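PDB 3KEW: DHHA1 domain protein from Clostridium perfringens, which is a probable alanyl-tRNA synthetase-related protein that binds a zinc ion and may hydrolyse mischarged aminoacyl-tRNA. Local coordinates for residues N153-P161 against E181-L192; D205-R213 against I223-V232. One frame throughout, in Å; residues are numbered along the deposited sequence. Where two conformers were deposited one is given.

Contact 1 of 2, residues N153-P161 against E181-L192; sequences NLEVKSYAP and EIRIVEIVGLDL
Y159 lays its ring across I184 where strands 156-159 and 184-187 pair antiparallel, at one side of the small three-stranded sheet of the zinc-binding domain related to the second additional domain of threonyl- and alanyl-tRNA synthetases. Strand 184-187 is the middle strand, between 156-159 and 191-194. Y159 and I184 form a hydrogen-bonded pair: I184 N donates a hydrogen bond to Y159 O at 2.7 Å, and Y159 N returns a bond to I184 O. The tyrosine ring is placed by a chi1 of 55°, which sets CG between the backbone N and the carbonyl carbon and folds the ring over its neighbour. I184 CB lies over one face, toward the rim, in a CH-pi contact, and I184 CG2 reaches Y159 CZ at 3.6 Å. From another direction P161 CG packs on I184 CG1, at about a right angle to that side chain.

V188 works at the far end. V188 N donates to E155 O at 2.8 Å, and its CG2 methyl packs against E155 CB and the CE methylene of K157. L154 CD1 rests over V188 O and against I187 CG2. On the face carrying V156, S158, V185 and I187, V156 CG1 touches V185 CG1; L99 and H102 of helix 88-112 cover part of this face, and H102 is a zinc ligand.

E186 shares the other face with K157, Y159 and I184. Extended from a CG anti to the backbone N (chi1 178°), it lies beside K157, whose NZ is linked to E186 OE1 through a water. The same oxygen accepts a hydrogen bond from the Y159 hydroxyl: OH to E186 OE1 is 2.8 Å, on the anti side of the carboxylate and 32° out of its plane.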
loop_
_atom_site.group_PDB
_atom_site.type_symbol
_atom_site.label_atom_id
_atom_site.label_comp_id
_atom_site.label_asym_id
_atom_site.label_seq_id
_atom_site.Cartn_x
_atom_site.Cartn_y
_atom_site.Cartn_z
ATOM N N ASN A 153 -7.270 10.234 -14.599
ATOM C CA ASN A 153 -6.721 8.870 -14.670
ATOM C C ASN A 153 -5.223 8.770 -14.961
ATOM O O ASN A 153 -4.814 8.209 -15.977
ATOM C CB ASN A 153 -7.525 7.992 -15.646
ATOM C CG ASN A 153 -7.330 6.504 -15.392
ATOM O OD1 ASN A 153 -6.616 6.106 -14.467
ATOM N ND2 ASN A 153 -7.984 5.675 -16.199
ATOM N N LEU A 154 -4.406 9.301 -14.058
ATOM C CA LEU A 154 -2.958 9.252 -14.253
ATOM C C LEU A 154 -2.431 7.850 -13.981
ATOM O O LEU A 154 -2.973 7.124 -13.142
ATOM C CB LEU A 154 -2.241 10.272 -13.370
ATOM C CG LEU A 154 -2.750 11.710 -13.320
ATOM C CD1 LEU A 154 -1.912 12.508 -12.335
ATOM C CD2 LEU A 154 -2.740 12.358 -14.700
ATOM N N GLU A 155 -1.395 7.472 -14.718
ATOM C CA GLU A 155 -0.699 6.212 -14.502
ATOM C C GLU A 155 0.065 6.260 -13.172
ATOM O O GLU A 155 0.708 7.262 -12.854
ATOM C CB GLU A 155 0.274 5.947 -15.657
ATOM C CG GLU A 155 0.879 4.545 -15.668
ATOM C CD GLU A 155 2.038 4.394 -16.643
ATOM O OE1 GLU A 155 2.458 5.394 -17.264
ATOM O OE2 GLU A 155 2.545 3.260 -16.772
ATOM N N VAL A 156 -0.038 5.182 -12.396
ATOM C CA VAL A 156 0.746 5.023 -11.179
ATOM C C VAL A 156 1.709 3.841 -11.365
ATOM O O VAL A 156 1.291 2.687 -11.352
ATOM C CB VAL A 156 -0.151 4.815 -9.927
ATOM C CG1 VAL A 156 0.701 4.766 -8.665
ATOM C CG2 VAL A 156 -1.213 5.917 -9.811
ATOM N N LYS A 157 2.994 4.133 -11.539
ATOM C CA LYS A 157 4.011 3.085 -11.726
ATOM C C LYS A 157 4.683 2.673 -10.414
ATOM O O LYS A 157 5.190 3.519 -9.678
ATOM C CB LYS A 157 5.072 3.544 -12.728
ATOM C CG LYS A 157 4.498 4.030 -14.049
ATOM C CD LYS A 157 5.554 4.131 -15.159
ATOM C CE LYS A 157 6.397 5.399 -15.051
ATOM N NZ LYS A 157 7.216 5.632 -16.274
ATOM N N SER A 158 4.652 1.374 -10.119
ATOM C CA SER A 158 5.421 0.790 -9.017
ATOM C C SER A 158 6.549 -0.087 -9.562
ATOM O O SER A 158 6.303 -1.068 -10.266
ATOM C CB SER A 158 4.527 -0.036 -8.088
ATOM O OG SER A 158 3.544 0.774 -7.481
ATOM N N TYR A 159 7.785 0.267 -9.231
ATOM C CA TYR A 159 8.951 -0.421 -9.787
ATOM C C TYR A 159 10.158 -0.423 -8.844
ATOM O O TYR A 159 10.272 0.429 -7.963
ATOM C CB TYR A 159 9.327 0.139 -11.174
ATOM C CG TYR A 159 9.564 1.636 -11.244
ATOM C CD1 TYR A 159 10.854 2.162 -11.214
ATOM C CD2 TYR A 159 8.496 2.525 -11.378
ATOM C CE1 TYR A 159 11.073 3.540 -11.288
ATOM C CE2 TYR A 159 8.699 3.898 -11.446
ATOM C CZ TYR A 159 9.988 4.402 -11.404
ATOM O OH TYR A 159 10.175 5.774 -11.479
ATOM N N ALA A 160 11.035 -1.408 -9.018
ATOM C CA ALA A 160 12.303 -1.441 -8.310
ATOM C C ALA A 160 13.382 -1.137 -9.335
ATOM O O ALA A 160 13.763 -2.029 -10.102
ATOM C CB ALA A 160 12.521 -2.799 -7.668
ATOM N N PRO A 161 13.852 0.128 -9.379
ATOM C CA PRO A 161 14.856 0.539 -10.361
ATOM C C PRO A 161 16.155 -0.251 -10.251
ATOM O O PRO A 161 16.604 -0.570 -9.147
ATOM C CB PRO A 161 15.135 2.006 -10.000
ATOM C CG PRO A 161 13.989 2.452 -9.221
ATOM C CD PRO A 161 13.472 1.245 -8.495
ATOM N N GLU A 181 16.384 -3.553 -1.623
ATOM C CA GLU A 181 16.195 -2.786 -2.857
ATOM C C GLU A 181 15.203 -1.635 -2.648
ATOM O O GLU A 181 14.205 -1.781 -1.932
ATOM C CB GLU A 181 15.757 -3.689 -4.020
ATOM C CG GLU A 181 14.590 -4.624 -3.707
ATOM C CD GLU A 181 13.745 -4.943 -4.930
ATOM O OE1 GLU A 181 12.501 -4.837 -4.831
ATOM O OE2 GLU A 181 14.317 -5.292 -5.987
ATOM N N ILE A 182 15.501 -0.492 -3.261
ATOM C CA ILE A 182 14.603 0.654 -3.244
ATOM C C ILE A 182 13.457 0.412 -4.239
ATOM O O ILE A 182 13.699 0.137 -5.423
ATOM C CB ILE A 182 15.364 1.991 -3.552
ATOM C CG1 ILE A 182 16.186 2.449 -2.343
ATOM C CG2 ILE A 182 14.411 3.117 -3.932
ATOM C CD1 ILE A 182 17.671 2.184 -2.460
ATOM N N ARG A 183 12.217 0.468 -3.745
ATOM C CA ARG A 183 11.039 0.499 -4.621
ATOM C C ARG A 183 10.582 1.945 -4.777
ATOM O O ARG A 183 10.662 2.743 -3.833
ATOM C CB ARG A 183 9.878 -0.319 -4.060
ATOM C CG ARG A 183 10.228 -1.649 -3.424
ATOM C CD ARG A 183 9.824 -2.809 -4.280
ATOM N NE ARG A 183 8.540 -2.622 -4.964
ATOM C CZ ARG A 183 8.236 -3.216 -6.116
ATOM N NH1 ARG A 183 9.118 -4.024 -6.688
ATOM N NH2 ARG A 183 7.067 -3.005 -6.698
ATOM N N ILE A 184 10.097 2.273 -5.967
ATOM C CA ILE A 184 9.595 3.608 -6.271
ATOM C C ILE A 184 8.113 3.515 -6.657
ATOM O O ILE A 184 7.718 2.613 -7.400
ATOM C CB ILE A 184 10.428 4.260 -7.411
ATOM C CG1 ILE A 184 11.875 4.542 -6.957
ATOM C CG2 ILE A 184 9.757 5.513 -7.962
ATOM C CD1 ILE A 184 12.049 5.654 -5.890
ATOM N N VAL A 185 7.295 4.422 -6.111
ATOM C CA VAL A 185 5.919 4.612 -6.566
ATOM C C VAL A 185 5.782 6.005 -7.166
ATOM O O VAL A 185 6.022 7.012 -6.486
ATOM C CB VAL A 185 4.893 4.423 -5.439
ATOM C CG1 VAL A 185 3.487 4.761 -5.942
ATOM C CG2 VAL A 185 4.940 2.999 -4.919
ATOM N N GLU A 186 5.405 6.053 -8.441
ATOM C CA GLU A 186 5.370 7.293 -9.197
ATOM C C GLU A 186 3.980 7.573 -9.748
ATOM O O GLU A 186 3.479 6.820 -10.586
ATOM C CB GLU A 186 6.373 7.220 -10.351
ATOM C CG GLU A 186 6.393 8.447 -11.266
ATOM C CD GLU A 186 7.308 8.265 -12.473
ATOM O OE1 GLU A 186 7.993 7.224 -12.561
ATOM O OE2 GLU A 186 7.344 9.166 -13.337
ATOM N N ILE A 187 3.357 8.655 -9.285
ATOM C CA ILE A 187 2.131 9.149 -9.925
ATOM C C ILE A 187 2.567 9.998 -11.121
ATOM O O ILE A 187 3.037 11.120 -10.943
ATOM C CB ILE A 187 1.233 9.950 -8.951
ATOM C CG1 ILE A 187 0.905 9.092 -7.714
ATOM C CG2 ILE A 187 -0.043 10.425 -9.677
ATOM C CD1 ILE A 187 0.214 9.828 -6.572
ATOM N N VAL A 188 2.443 9.434 -12.325
ATOM C CA VAL A 188 3.042 10.022 -13.534
ATOM C C VAL A 188 2.563 11.450 -13.786
ATOM O O VAL A 188 1.374 11.694 -14.006
ATOM C CB VAL A 188 2.844 9.124 -14.795
ATOM C CG1 VAL A 188 3.377 9.809 -16.048
ATOM C CG2 VAL A 188 3.538 7.779 -14.605
ATOM N N GLY A 189 3.507 12.385 -13.711
ATOM C CA GLY A 189 3.231 13.802 -13.917
ATOM C C GLY A 189 3.059 14.596 -12.634
ATOM O O GLY A 189 3.098 15.832 -12.651
ATOM N N LEU A 190 2.872 13.894 -11.517
ATOM C CA LEU A 190 2.609 14.553 -10.241
ATOM C C LEU A 190 3.687 14.333 -9.181
ATOM O O LEU A 190 4.240 15.299 -8.657
ATOM C CB LEU A 190 1.236 14.143 -9.690
ATOM C CG LEU A 190 0.814 14.750 -8.350
ATOM C CD1 LEU A 190 0.410 16.220 -8.494
ATOM C CD2 LEU A 190 -0.316 13.943 -7.745
ATOM N N ASP A 191 3.971 13.073 -8.863
ATOM C CA ASP A 191 4.769 12.733 -7.681
ATOM C C ASP A 191 5.609 11.466 -7.893
ATOM O O ASP A 191 5.268 10.615 -8.708
ATOM C CB ASP A 191 3.835 12.552 -6.474
ATOM C CG ASP A 191 4.436 13.061 -5.169
ATOM O OD1 ASP A 191 5.238 14.024 -5.185
ATOM O OD2 ASP A 191 4.081 12.498 -4.110
ATOM N N LEU A 192 6.710 11.360 -7.152
ATOM C CA LEU A 192 7.630 10.228 -7.234
ATOM C C LEU A 192 8.282 10.073 -5.871
ATOM O O LEU A 192 9.096 10.911 -5.468
ATOM C CB LEU A 192 8.699 10.509 -8.294
ATOM C CG LEU A 192 9.667 9.447 -8.823
ATOM C CD1 LEU A 192 10.306 9.976 -10.088
ATOM C CD2 LEU A 192 10.760 9.100 -7.830
HETATM O O HOH W 1 9.606 6.511 -14.566
#

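Contact 2 of 2, residues D205-R213 against I223-V232; sequences DLQVIKIRR and IEYVAGNRAV
K210 and V226 exchange backbone bonds, K210 N to V226 O at 2.8 Å and V226 N to K210 O at 2.9 Å. The ladder runs on with G228 N to V208 O at one end. At the other its regularity is lost: E224 O takes R212 N, while E224 N goes to R213 O.

Apolar contacts fall on both faces. I211 CG2 meets I223 CG2 at 3.7 Å, while I209 CD1 reaches Y225 CD2 obliquely. Helices 88-112 and 136-152 cover this side, and the Y225 hydroxyl is hydrogen-bonded to the carbonyl of Q97. On the other face K210 CB packs against V226 CG2. Past the strands, V208 CG1 touches A231 CB at 3.7 Å. Backbone bonds and apolar contacts together join the two arms of an antiparallel beta hairpin, strands 209-217 and 220-227, at the border of a four-stranded sheet.

Polar side chains work near both ends. R213 and E224 lie side by side, with R213 NE 3.5 Å from E224 OE1 in a salt bridge at the guanidinium edge; the bend at R213 chi3 (-90°) turns the group there. K210 NZ makes a weak bond to A231 O. Q207 NE2 donates to N229 OD1 at 3.0 Å, almost straight (176°) and in its own amide plane, but approaches from above the plane of the N229 carbonyl.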
loop_
_atom_site.group_PDB
_atom_site.type_symbol
_atom_site.label_atom_id
_atom_site.label_comp_id
_atom_site.label_asym_id
_atom_site.label_seq_id
_atom_site.Cartn_x
_atom_site.Cartn_y
_atom_site.Cartn_z
ATOM N N ASP A 205 -8.701 4.042 -10.254
ATOM C CA ASP A 205 -8.964 2.982 -9.272
ATOM C C ASP A 205 -9.321 3.462 -7.863
ATOM O O ASP A 205 -9.883 2.699 -7.075
ATOM C CB ASP A 205 -7.773 2.025 -9.196
ATOM C CG ASP A 205 -7.880 0.867 -10.176
ATOM O OD1 ASP A 205 -7.300 -0.200 -9.888
ATOM O OD2 ASP A 205 -8.545 1.010 -11.224
ATOM N N LEU A 206 -9.002 4.718 -7.546
ATOM C CA LEU A 206 -9.399 5.320 -6.269
ATOM C C LEU A 206 -10.892 5.618 -6.142
ATOM O O LEU A 206 -11.386 5.747 -5.025
ATOM C CB LEU A 206 -8.625 6.609 -6.028
ATOM C CG LEU A 206 -7.365 6.672 -5.170
ATOM C CD1 LEU A 206 -6.758 5.318 -4.913
ATOM C CD2 LEU A 206 -6.380 7.577 -5.867
ATOM N N GLN A 207 -11.581 5.751 -7.281
ATOM C CA GLN A 207 -13.028 6.080 -7.393
ATOM C C GLN A 207 -13.312 7.529 -7.010
ATOM O O GLN A 207 -13.696 8.348 -7.855
ATOM C CB GLN A 207 -13.943 5.134 -6.577
ATOM C CG GLN A 207 -13.775 3.622 -6.816
ATOM C CD GLN A 207 -14.489 2.780 -5.741
ATOM O OE1 GLN A 207 -15.559 3.148 -5.252
ATOM N NE2 GLN A 207 -13.892 1.658 -5.372
ATOM N N VAL A 208 -13.110 7.825 -5.728
ATOM C CA VAL A 208 -13.380 9.129 -5.131
ATOM C C VAL A 208 -12.550 9.268 -3.840
ATOM O O VAL A 208 -12.226 8.275 -3.183
ATOM C CB VAL A 208 -14.921 9.316 -4.889
ATOM C CG1 VAL A 208 -15.441 8.351 -3.828
ATOM C CG2 VAL A 208 -15.287 10.763 -4.574
ATOM N N ILE A 209 -12.181 10.497 -3.504
ATOM C CA ILE A 209 -11.498 10.792 -2.251
ATOM C C ILE A 209 -12.195 11.946 -1.500
ATOM O O ILE A 209 -12.507 13.000 -2.075
ATOM C CB ILE A 209 -9.969 11.040 -2.478
ATOM C CG1 ILE A 209 -9.216 11.179 -1.161
ATOM C CG2 ILE A 209 -9.723 12.245 -3.361
ATOM C CD1 ILE A 209 -7.785 10.709 -1.280
ATOM N N LYS A 210 -12.467 11.717 -0.222
ATOM C CA LYS A 210 -13.117 12.710 0.608
ATOM C C LYS A 210 -12.293 13.018 1.850
ATOM O O LYS A 210 -11.893 12.104 2.580
ATOM C CB LYS A 210 -14.508 12.221 1.024
ATOM C CG LYS A 210 -15.543 12.283 -0.094
ATOM C CD LYS A 210 -16.894 11.796 0.394
ATOM C CE LYS A 210 -17.963 11.926 -0.681
ATOM N NZ LYS A 210 -17.907 10.810 -1.652
ATOM N N ILE A 211 -12.049 14.305 2.086
ATOM C CA ILE A 211 -11.496 14.767 3.352
ATOM C C ILE A 211 -12.638 14.934 4.361
ATOM O O ILE A 211 -13.610 15.652 4.114
ATOM C CB ILE A 211 -10.658 16.052 3.165
ATOM C CG1 ILE A 211 -9.365 15.706 2.421
ATOM C CG2 ILE A 211 -10.381 16.748 4.518
ATOM C CD1 ILE A 211 -8.501 16.904 2.021
ATOM N N ARG A 212 -12.499 14.251 5.491
ATOM C CA ARG A 212 -13.526 14.158 6.525
ATOM C C ARG A 212 -13.517 15.352 7.470
ATOM O O ARG A 212 -14.547 15.993 7.704
ATOM C CB ARG A 212 -13.289 12.890 7.354
ATOM C CG ARG A 212 -13.882 11.624 6.773
ATOM C CD ARG A 212 -15.303 11.449 7.263
ATOM N NE ARG A 212 -15.868 10.168 6.864
ATOM C CZ ARG A 212 -15.828 9.064 7.604
ATOM N NH1 ARG A 212 -15.239 9.068 8.792
ATOM N NH2 ARG A 212 -16.381 7.954 7.144
ATOM N N ARG A 213 -12.337 15.619 8.027
ATOM C CA ARG A 213 -12.113 16.637 9.053
ATOM C C ARG A 213 -10.611 16.823 9.185
ATOM O O ARG A 213 -9.844 16.018 8.672
ATOM C CB ARG A 213 -12.687 16.187 10.406
ATOM C CG ARG A 213 -12.218 14.811 10.839
ATOM C CD ARG A 213 -13.049 14.267 11.986
ATOM N NE ARG A 213 -12.502 14.651 13.286
ATOM C CZ ARG A 213 -12.950 15.647 14.045
ATOM N NH1 ARG A 213 -13.968 16.396 13.657
ATOM N NH2 ARG A 213 -12.369 15.898 15.206
ATOM N N ILE A 223 -4.924 15.671 8.748
ATOM C CA ILE A 223 -6.099 15.587 7.884
ATOM C C ILE A 223 -6.644 14.154 7.811
ATOM O O ILE A 223 -5.925 13.256 7.397
ATOM C CB ILE A 223 -5.729 16.083 6.459
ATOM C CG1 ILE A 223 -5.270 17.547 6.512
ATOM C CG2 ILE A 223 -6.890 15.908 5.495
ATOM C CD1 ILE A 223 -4.868 18.106 5.183
ATOM N N GLU A 224 -7.894 13.940 8.233
ATOM C CA GLU A 224 -8.572 12.640 8.075
ATOM C C GLU A 224 -9.210 12.491 6.696
ATOM O O GLU A 224 -9.955 13.371 6.257
ATOM C CB GLU A 224 -9.662 12.445 9.141
ATOM C CG GLU A 224 -9.174 11.894 10.451
ATOM C CD GLU A 224 -10.264 11.797 11.505
ATOM O OE1 GLU A 224 -10.019 12.266 12.638
ATOM O OE2 GLU A 224 -11.359 11.263 11.210
ATOM N N TYR A 225 -8.945 11.375 6.017
ATOM C CA TYR A 225 -9.516 11.142 4.684
ATOM C C TYR A 225 -10.032 9.718 4.479
ATOM O O TYR A 225 -9.652 8.787 5.198
ATOM C CB TYR A 225 -8.512 11.513 3.568
ATOM C CG TYR A 225 -7.388 10.508 3.439
ATOM C CD1 TYR A 225 -6.203 10.665 4.166
ATOM C CD2 TYR A 225 -7.518 9.378 2.612
ATOM C CE1 TYR A 225 -5.187 9.735 4.070
ATOM C CE2 TYR A 225 -6.502 8.439 2.514
ATOM C CZ TYR A 225 -5.344 8.629 3.243
ATOM O OH TYR A 225 -4.344 7.708 3.157
ATOM N N VAL A 226 -10.879 9.566 3.462
ATOM C CA VAL A 226 -11.356 8.265 2.979
ATOM C C VAL A 226 -11.279 8.227 1.458
ATOM O O VAL A 226 -11.577 9.212 0.789
ATOM C CB VAL A 226 -12.814 7.949 3.439
ATOM C CG1 VAL A 226 -12.834 7.421 4.867
ATOM C CG2 VAL A 226 -13.707 9.182 3.328
ATOM N N ALA A 227 -10.840 7.097 0.917
ATOM C CA ALA A 227 -10.831 6.881 -0.523
ATOM C C ALA A 227 -11.609 5.616 -0.859
ATOM O O ALA A 227 -11.768 4.739 -0.006
ATOM C CB ALA A 227 -9.393 6.796 -1.057
ATOM N N GLY A 228 -12.104 5.540 -2.093
ATOM C CA GLY A 228 -12.773 4.341 -2.600
ATOM C C GLY A 228 -14.090 4.018 -1.930
ATOM O O GLY A 228 -14.943 4.889 -1.777
ATOM N N ASN A 229 -14.229 2.760 -1.512
ATOM C CA ASN A 229 -15.470 2.239 -0.927
ATOM C C ASN A 229 -15.768 2.788 0.469
ATOM O O ASN A 229 -16.915 2.787 0.909
ATOM C CB ASN A 229 -15.439 0.704 -0.895
ATOM C CG ASN A 229 -14.659 0.107 -2.062
ATOM O OD1 ASN A 229 -15.167 0.001 -3.180
ATOM N ND2 ASN A 229 -13.416 -0.290 -1.800
ATOM N N ARG A 230 -14.723 3.248 1.154
ATOM C CA ARG A 230 -14.851 3.936 2.439
ATOM C C ARG A 230 -15.542 5.300 2.310
ATOM O O ARG A 230 -16.199 5.761 3.242
ATOM C CB ARG A 230 -13.470 4.149 3.062
ATOM C CG ARG A 230 -12.799 2.909 3.627
ATOM C CD ARG A 230 -11.674 3.333 4.549
ATOM N NE ARG A 230 -10.784 2.228 4.886
ATOM C CZ ARG A 230 -9.843 2.278 5.827
ATOM N NH1 ARG A 230 -9.667 3.386 6.538
ATOM N NH2 ARG A 230 -9.078 1.214 6.062
ATOM N N ALA A 231 -15.382 5.939 1.155
ATOM C CA ALA A 231 -15.899 7.285 0.930
ATOM C C ALA A 231 -17.389 7.328 0.586
ATOM O O ALA A 231 -17.995 8.402 0.573
ATOM C CB ALA A 231 -15.078 7.991 -0.145
ATOM N N VAL A 232 -17.968 6.161 0.310
ATOM C CA VAL A 232 -19.376 6.047 -0.086
ATOM C C VAL A 232 -20.179 5.202 0.905
ATOM O O VAL A 232 -21.298 5.561 1.284
ATOM C CB VAL A 232 -19.525 5.471 -1.517
ATOM C CG1 VAL A 232 -19.037 6.479 -2.554
ATOM C CG2 VAL A 232 -18.768 4.154 -1.659
#

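The chain first builds a closed barrel, then passes through helix 88-112, strands 116-121 and 126-131, and helix 136-152 before reaching contact 1. There 153-161 pairs with 181-192, closing a loop of 19 intervening residues without helix or strand. The chain continues through strand 191-194, past the zinc ligand C195, and enters contact 2, where 205-213 meets 223-232 across a much shorter hairpin. The two loops follow in series, neither nested nor crossed. Their centres lie about 21 Å apart and they do not touch, but both rest on helix 136-152: L149 packs against L154 and L190, I150 against L206 and I209. Strand 220-227 also pairs with 126-131.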